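Local structure of precorrin-6y methylase (Rhodobacter capsulatus, 3NJR) at residues A[51-65]-A[73-85]. The protein methylates precorrin-6Y at C5 and C15 with S-adenosyl-L-methionine, with decarboxylation, in cobalamin biosynthesis, this chain being the C-terminal domain of the enzyme, with S-adenosyl-L-homocysteine bound. Sequence-based numbering, arbitrary orientation.
Sequences LAPRRGELLWDIGGG and WCLAGGRAITIEP. With SAH (S-adenosyl-L-homocysteine), chain C.
Glu-84 OE1 is gripped by two donors: Gly-65 N donates to its anti lone pair at 2.9 Å, and the ribose O3' of SAH bonds to it at 2.7 Å. The other oxygen, Glu-84 OE2, takes SAH O2' at 2.7 Å and the backbone N of Arg-86. With CG anti to the backbone N (chi1 167°) and a bend at chi2, the carboxylate turns back to both ribose hydroxyls. Beside it, Gly-63 N and Gly-64 N converge on Ile-83 O; the first lies nearly along the C=O axis, the second above the carbonyl plane. This is the ligand end of a beta-alpha-beta unit of the Rossmann-like methyltransferase fold: strands 58-62 and 79-84 run parallel, 18° apart, and the glycine-rich turn and acidic strand end meet the cofactor product. At the other end the indole of Trp-73, from the connecting helix 68-75, is sandwiched. Leu-59 CB sits 3.5 Å from the centroid of its five-membered ring, and on the opposite face Pro-53 CB lies 3.9 Å from that of the six-membered ring, both CH-pi contacts. Trp-73 NE1 bonds to Arg-79 O at 2.9 Å, an oxygen that also accepts Leu-59 N. Glu-57, salt-bridged to Arg-149, brings OE1 within 3.5 Å of Trp-73 CH2, carboxylate and ring planes 16° apart. Arg-79 NE reaches Gly-56 O at 3.0 Å, and Leu-58 CB lies over one face of the Arg-79 guanidinium.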
loop_
_atom_site.group_PDB
_atom_site.type_symbol
_atom_site.label_atom_id
_atom_site.label_comp_id
_atom_site.label_asym_id
_atom_site.label_seq_id
_atom_site.Cartn_x
_atom_site.Cartn_y
_atom_site.Cartn_z
ATOM N N LEU A 51 21.412 -8.216 3.349
ATOM C CA LEU A 51 22.775 -8.190 3.877
ATOM C C LEU A 51 23.529 -9.428 3.408
ATOM O O LEU A 51 24.716 -9.343 3.064
ATOM C CB LEU A 51 22.780 -8.075 5.410
ATOM C CG LEU A 51 22.475 -6.681 5.983
ATOM C CD1 LEU A 51 22.180 -6.718 7.458
ATOM C CD2 LEU A 51 23.629 -5.728 5.729
ATOM N N ALA A 52 22.830 -10.573 3.383
ATOM C CA ALA A 52 23.352 -11.819 2.789
ATOM C C ALA A 52 24.666 -12.298 3.400
ATOM O O ALA A 52 25.637 -12.455 2.685
ATOM C CB ALA A 52 23.494 -11.681 1.264
ATOM N N PRO A 53 24.694 -12.549 4.726
ATOM C CA PRO A 53 25.918 -13.020 5.419
ATOM C C PRO A 53 26.562 -14.254 4.757
ATOM O O PRO A 53 25.845 -15.195 4.374
ATOM C CB PRO A 53 25.415 -13.415 6.808
ATOM C CG PRO A 53 24.070 -12.829 6.955
ATOM C CD PRO A 53 23.534 -12.430 5.639
ATOM N N ARG A 54 27.886 -14.239 4.581
ATOM C CA ARG A 54 28.639 -15.460 4.286
ATOM C C ARG A 54 29.454 -15.664 5.543
ATOM O O ARG A 54 29.706 -14.723 6.272
ATOM C CB ARG A 54 29.577 -15.306 3.086
ATOM C CG ARG A 54 28.954 -15.455 1.710
ATOM C CD ARG A 54 28.197 -14.207 1.281
ATOM N NE ARG A 54 27.874 -14.263 -0.147
ATOM C CZ ARG A 54 26.982 -13.477 -0.760
ATOM N NH1 ARG A 54 26.311 -12.559 -0.072
ATOM N NH2 ARG A 54 26.767 -13.603 -2.072
ATOM N N ARG A 55 29.880 -16.898 5.778
ATOM C CA ARG A 55 30.627 -17.285 6.980
ATOM C C ARG A 55 31.788 -16.316 7.253
ATOM O O ARG A 55 32.592 -16.042 6.363
ATOM C CB ARG A 55 31.134 -18.736 6.802
ATOM C CG ARG A 55 30.853 -19.690 7.985
ATOM C CD ARG A 55 30.232 -21.019 7.495
ATOM N NE ARG A 55 29.419 -21.743 8.490
ATOM C CZ ARG A 55 28.792 -21.215 9.552
ATOM N NH1 ARG A 55 28.831 -19.915 9.820
ATOM N NH2 ARG A 55 28.102 -22.007 10.360
ATOM N N GLY A 56 31.840 -15.779 8.472
ATOM C CA GLY A 56 32.979 -14.976 8.923
ATOM C C GLY A 56 33.062 -13.523 8.456
ATOM O O GLY A 56 33.929 -12.760 8.940
ATOM N N GLU A 57 32.182 -13.120 7.533
ATOM C CA GLU A 57 32.147 -11.745 7.061
ATOM C C GLU A 57 31.883 -10.782 8.210
ATOM O O GLU A 57 31.243 -11.146 9.202
ATOM C CB GLU A 57 31.071 -11.575 6.003
ATOM C CG GLU A 57 31.428 -12.081 4.628
ATOM C CD GLU A 57 30.436 -11.606 3.588
ATOM O OE1 GLU A 57 29.287 -11.280 3.948
ATOM O OE2 GLU A 57 30.796 -11.541 2.398
ATOM N N LEU A 58 32.377 -9.554 8.073
ATOM C CA LEU A 58 32.236 -8.533 9.124
ATOM C C LEU A 58 31.134 -7.545 8.779
ATOM O O LEU A 58 31.039 -7.111 7.624
ATOM C CB LEU A 58 33.567 -7.807 9.378
ATOM C CG LEU A 58 33.656 -6.626 10.359
ATOM C CD1 LEU A 58 33.357 -6.982 11.808
ATOM C CD2 LEU A 58 35.015 -5.988 10.292
ATOM N N LEU A 59 30.322 -7.190 9.782
ATOM C CA LEU A 59 29.278 -6.165 9.650
ATOM C C LEU A 59 29.512 -4.898 10.512
ATOM O O LEU A 59 29.767 -4.978 11.727
ATOM C CB LEU A 59 27.885 -6.752 9.966
ATOM C CG LEU A 59 26.667 -5.801 9.926
ATOM C CD1 LEU A 59 26.208 -5.471 8.511
ATOM C CD2 LEU A 59 25.505 -6.291 10.758
ATOM N N TRP A 60 29.404 -3.731 9.890
ATOM C CA TRP A 60 29.220 -2.502 10.648
ATOM C C TRP A 60 27.727 -2.307 10.763
ATOM O O TRP A 60 27.049 -2.200 9.754
ATOM C CB TRP A 60 29.855 -1.297 9.912
ATOM C CG TRP A 60 31.338 -1.179 10.093
ATOM C CD1 TRP A 60 32.159 -2.058 10.738
ATOM C CD2 TRP A 60 32.182 -0.135 9.602
ATOM N NE1 TRP A 60 33.446 -1.623 10.696
ATOM C CE2 TRP A 60 33.497 -0.445 9.996
ATOM C CE3 TRP A 60 31.957 1.033 8.853
ATOM C CZ2 TRP A 60 34.597 0.384 9.676
ATOM C CZ3 TRP A 60 33.042 1.844 8.535
ATOM C CH2 TRP A 60 34.341 1.519 8.948
ATOM N N ASP A 61 27.211 -2.277 11.982
ATOM C CA ASP A 61 25.787 -2.016 12.209
ATOM C C ASP A 61 25.663 -0.636 12.831
ATOM O O ASP A 61 25.869 -0.467 14.034
ATOM C CB ASP A 61 25.169 -3.112 13.111
ATOM C CG ASP A 61 23.702 -2.825 13.534
ATOM O OD1 ASP A 61 23.118 -1.751 13.170
ATOM O OD2 ASP A 61 23.117 -3.691 14.257
ATOM N N ILE A 62 25.334 0.357 12.015
ATOM C CA ILE A 62 25.181 1.712 12.524
ATOM C C ILE A 62 23.759 1.946 13.021
ATOM O O ILE A 62 22.790 1.688 12.307
ATOM C CB ILE A 62 25.588 2.763 11.486
ATOM C CG1 ILE A 62 27.085 2.634 11.172
ATOM C CG2 ILE A 62 25.260 4.169 11.996
ATOM C CD1 ILE A 62 27.440 2.923 9.747
ATOM N N GLY A 63 23.638 2.411 14.256
ATOM C CA GLY A 63 22.327 2.648 14.848
ATOM C C GLY A 63 21.804 1.394 15.509
ATOM O O GLY A 63 20.611 1.070 15.409
ATOM N N GLY A 64 22.702 0.701 16.199
ATOM C CA GLY A 64 22.411 -0.600 16.781
ATOM C C GLY A 64 21.063 -0.719 17.459
ATOM O O GLY A 64 20.347 -1.680 17.229
ATOM N N GLY A 65 20.711 0.254 18.291
ATOM C CA GLY A 65 19.469 0.192 19.033
ATOM C C GLY A 65 19.581 -0.920 20.046
ATOM O O GLY A 65 20.222 -0.761 21.086
ATOM N N TRP A 73 22.754 -11.499 12.242
ATOM C CA TRP A 73 23.866 -11.578 11.282
ATOM C C TRP A 73 24.913 -12.541 11.801
ATOM O O TRP A 73 25.357 -13.408 11.058
ATOM C CB TRP A 73 24.473 -10.204 11.017
ATOM C CG TRP A 73 25.840 -10.196 10.347
ATOM C CD1 TRP A 73 27.053 -10.300 10.964
ATOM C CD2 TRP A 73 26.126 -10.016 8.938
ATOM N NE1 TRP A 73 28.073 -10.226 10.037
ATOM C CE2 TRP A 73 27.533 -10.045 8.790
ATOM C CE3 TRP A 73 25.330 -9.835 7.794
ATOM C CZ2 TRP A 73 28.159 -9.894 7.548
ATOM C CZ3 TRP A 73 25.955 -9.700 6.559
ATOM C CH2 TRP A 73 27.356 -9.723 6.447
ATOM N N CYS A 74 25.286 -12.399 13.078
ATOM C CA CYS A 74 26.275 -13.276 13.717
ATOM C C CYS A 74 25.805 -14.717 13.913
ATOM O O CYS A 74 26.614 -15.638 13.835
ATOM C CB CYS A 74 26.705 -12.697 15.056
ATOM S SG CYS A 74 27.681 -11.161 14.875
ATOM N N LEU A 75 24.502 -14.905 14.172
ATOM C CA LEU A 75 23.910 -16.249 14.243
ATOM C C LEU A 75 23.989 -16.961 12.904
ATOM O O LEU A 75 24.138 -18.189 12.871
ATOM C CB LEU A 75 22.476 -16.246 14.781
ATOM C CG LEU A 75 22.371 -16.021 16.296
ATOM C CD1 LEU A 75 20.984 -15.478 16.715
ATOM C CD2 LEU A 75 22.749 -17.269 17.108
ATOM N N ALA A 76 23.934 -16.206 11.801
ATOM C CA ALA A 76 24.141 -16.817 10.478
ATOM C C ALA A 76 25.624 -17.146 10.173
ATOM O O ALA A 76 25.945 -17.657 9.097
ATOM C CB ALA A 76 23.526 -15.949 9.381
ATOM N N GLY A 77 26.521 -16.836 11.110
ATOM C CA GLY A 77 27.950 -17.056 10.921
ATOM C C GLY A 77 28.862 -15.837 10.808
ATOM O O GLY A 77 30.082 -15.978 10.877
ATOM N N GLY A 78 28.308 -14.640 10.627
ATOM C CA GLY A 78 29.131 -13.440 10.576
ATOM C C GLY A 78 29.760 -13.015 11.901
ATOM O O GLY A 78 29.559 -13.655 12.944
ATOM N N ARG A 79 30.564 -11.947 11.825
ATOM C CA ARG A 79 31.031 -11.157 12.982
ATOM C C ARG A 79 30.503 -9.724 12.796
ATOM O O ARG A 79 30.244 -9.308 11.667
ATOM C CB ARG A 79 32.560 -11.131 13.060
ATOM C CG ARG A 79 33.251 -12.488 13.012
ATOM C CD ARG A 79 34.764 -12.311 12.907
ATOM N NE ARG A 79 35.159 -11.952 11.540
ATOM C CZ ARG A 79 35.864 -10.865 11.198
ATOM N NH1 ARG A 79 36.295 -10.009 12.123
ATOM N NH2 ARG A 79 36.160 -10.638 9.917
ATOM N N ALA A 80 30.332 -8.976 13.887
ATOM C CA ALA A 80 29.769 -7.628 13.798
ATOM C C ALA A 80 30.323 -6.671 14.830
ATOM O O ALA A 80 30.628 -7.080 15.962
ATOM C CB ALA A 80 28.274 -7.672 13.918
ATOM N N ILE A 81 30.445 -5.400 14.441
ATOM C CA ILE A 81 30.648 -4.297 15.386
ATOM C C ILE A 81 29.381 -3.441 15.364
ATOM O O ILE A 81 28.933 -3.021 14.297
ATOM C CB ILE A 81 31.876 -3.426 15.012
ATOM C CG1 ILE A 81 33.162 -4.236 15.132
ATOM C CG2 ILE A 81 31.951 -2.190 15.897
ATOM C CD1 ILE A 81 34.287 -3.704 14.317
ATOM N N THR A 82 28.820 -3.172 16.536
ATOM C CA THR A 82 27.508 -2.531 16.669
ATOM C C THR A 82 27.655 -1.178 17.339
ATOM O O THR A 82 28.062 -1.113 18.478
ATOM C CB THR A 82 26.559 -3.431 17.502
ATOM O OG1 THR A 82 26.550 -4.746 16.930
ATOM C CG2 THR A 82 25.135 -2.879 17.536
ATOM N N ILE A 83 27.292 -0.118 16.629
ATOM C CA ILE A 83 27.528 1.264 17.052
ATOM C C ILE A 83 26.246 1.924 17.545
ATOM O O ILE A 83 25.328 2.132 16.758
ATOM C CB ILE A 83 28.009 2.110 15.844
ATOM C CG1 ILE A 83 28.778 1.255 14.810
ATOM C CG2 ILE A 83 28.731 3.405 16.290
ATOM C CD1 ILE A 83 30.142 0.799 15.236
ATOM N N GLU A 84 26.186 2.269 18.831
ATOM C CA GLU A 84 25.009 2.929 19.432
ATOM C C GLU A 84 25.434 4.003 20.478
ATOM O O GLU A 84 26.283 3.717 21.347
ATOM C CB GLU A 84 24.091 1.863 20.051
ATOM C CG GLU A 84 22.973 2.343 20.989
ATOM C CD GLU A 84 21.975 3.302 20.327
ATOM O OE1 GLU A 84 21.311 2.921 19.333
ATOM O OE2 GLU A 84 21.852 4.445 20.818
ATOM N N PRO A 85 24.879 5.241 20.395
ATOM C CA PRO A 85 25.305 6.244 21.389
ATOM C C PRO A 85 24.736 6.017 22.786
ATOM O O PRO A 85 25.456 6.199 23.772
ATOM C CB PRO A 85 24.823 7.584 20.801
ATOM C CG PRO A 85 23.731 7.212 19.869
ATOM C CD PRO A 85 24.095 5.856 19.314
HETATM N N SAH C . 18.343 -1.781 14.098
HETATM C CA SAH C . 17.810 -1.489 15.464
HETATM C CB SAH C . 16.627 -0.523 15.360
HETATM C CG SAH C . 16.874 0.791 16.111
HETATM S SD SAH C . 17.096 2.125 14.969
HETATM C C SAH C . 17.435 -2.771 16.169
HETATM O O SAH C . 17.389 -2.860 17.396
HETATM O OXT SAH C . 17.167 -3.792 15.547
HETATM C "C5'" SAH C . 17.287 3.562 15.996
HETATM C "C4'" SAH C . 18.592 3.591 16.809
HETATM O "O4'" SAH C . 19.688 4.217 16.115
HETATM C "C3'" SAH C . 18.398 4.378 18.100
HETATM O "O3'" SAH C . 18.646 3.524 19.211
HETATM C "C2'" SAH C . 19.427 5.495 18.075
HETATM O "O2'" SAH C . 20.041 5.732 19.350
HETATM C "C1'" SAH C . 20.441 5.017 17.044
HETATM N N9 SAH C . 21.187 6.170 16.453
HETATM C C8 SAH C . 20.676 7.391 16.179
HETATM N N7 SAH C . 21.619 8.221 15.672
HETATM C C5 SAH C . 22.773 7.532 15.616
HETATM C C6 SAH C . 24.164 7.806 15.172
HETATM N N6 SAH C . 24.474 9.026 14.686
HETATM N N1 SAH C . 25.095 6.818 15.269
HETATM C C2 SAH C . 24.774 5.604 15.758
HETATM N N3 SAH C . 23.528 5.291 16.175
HETATM C C4 SAH C . 22.494 6.184 16.133
#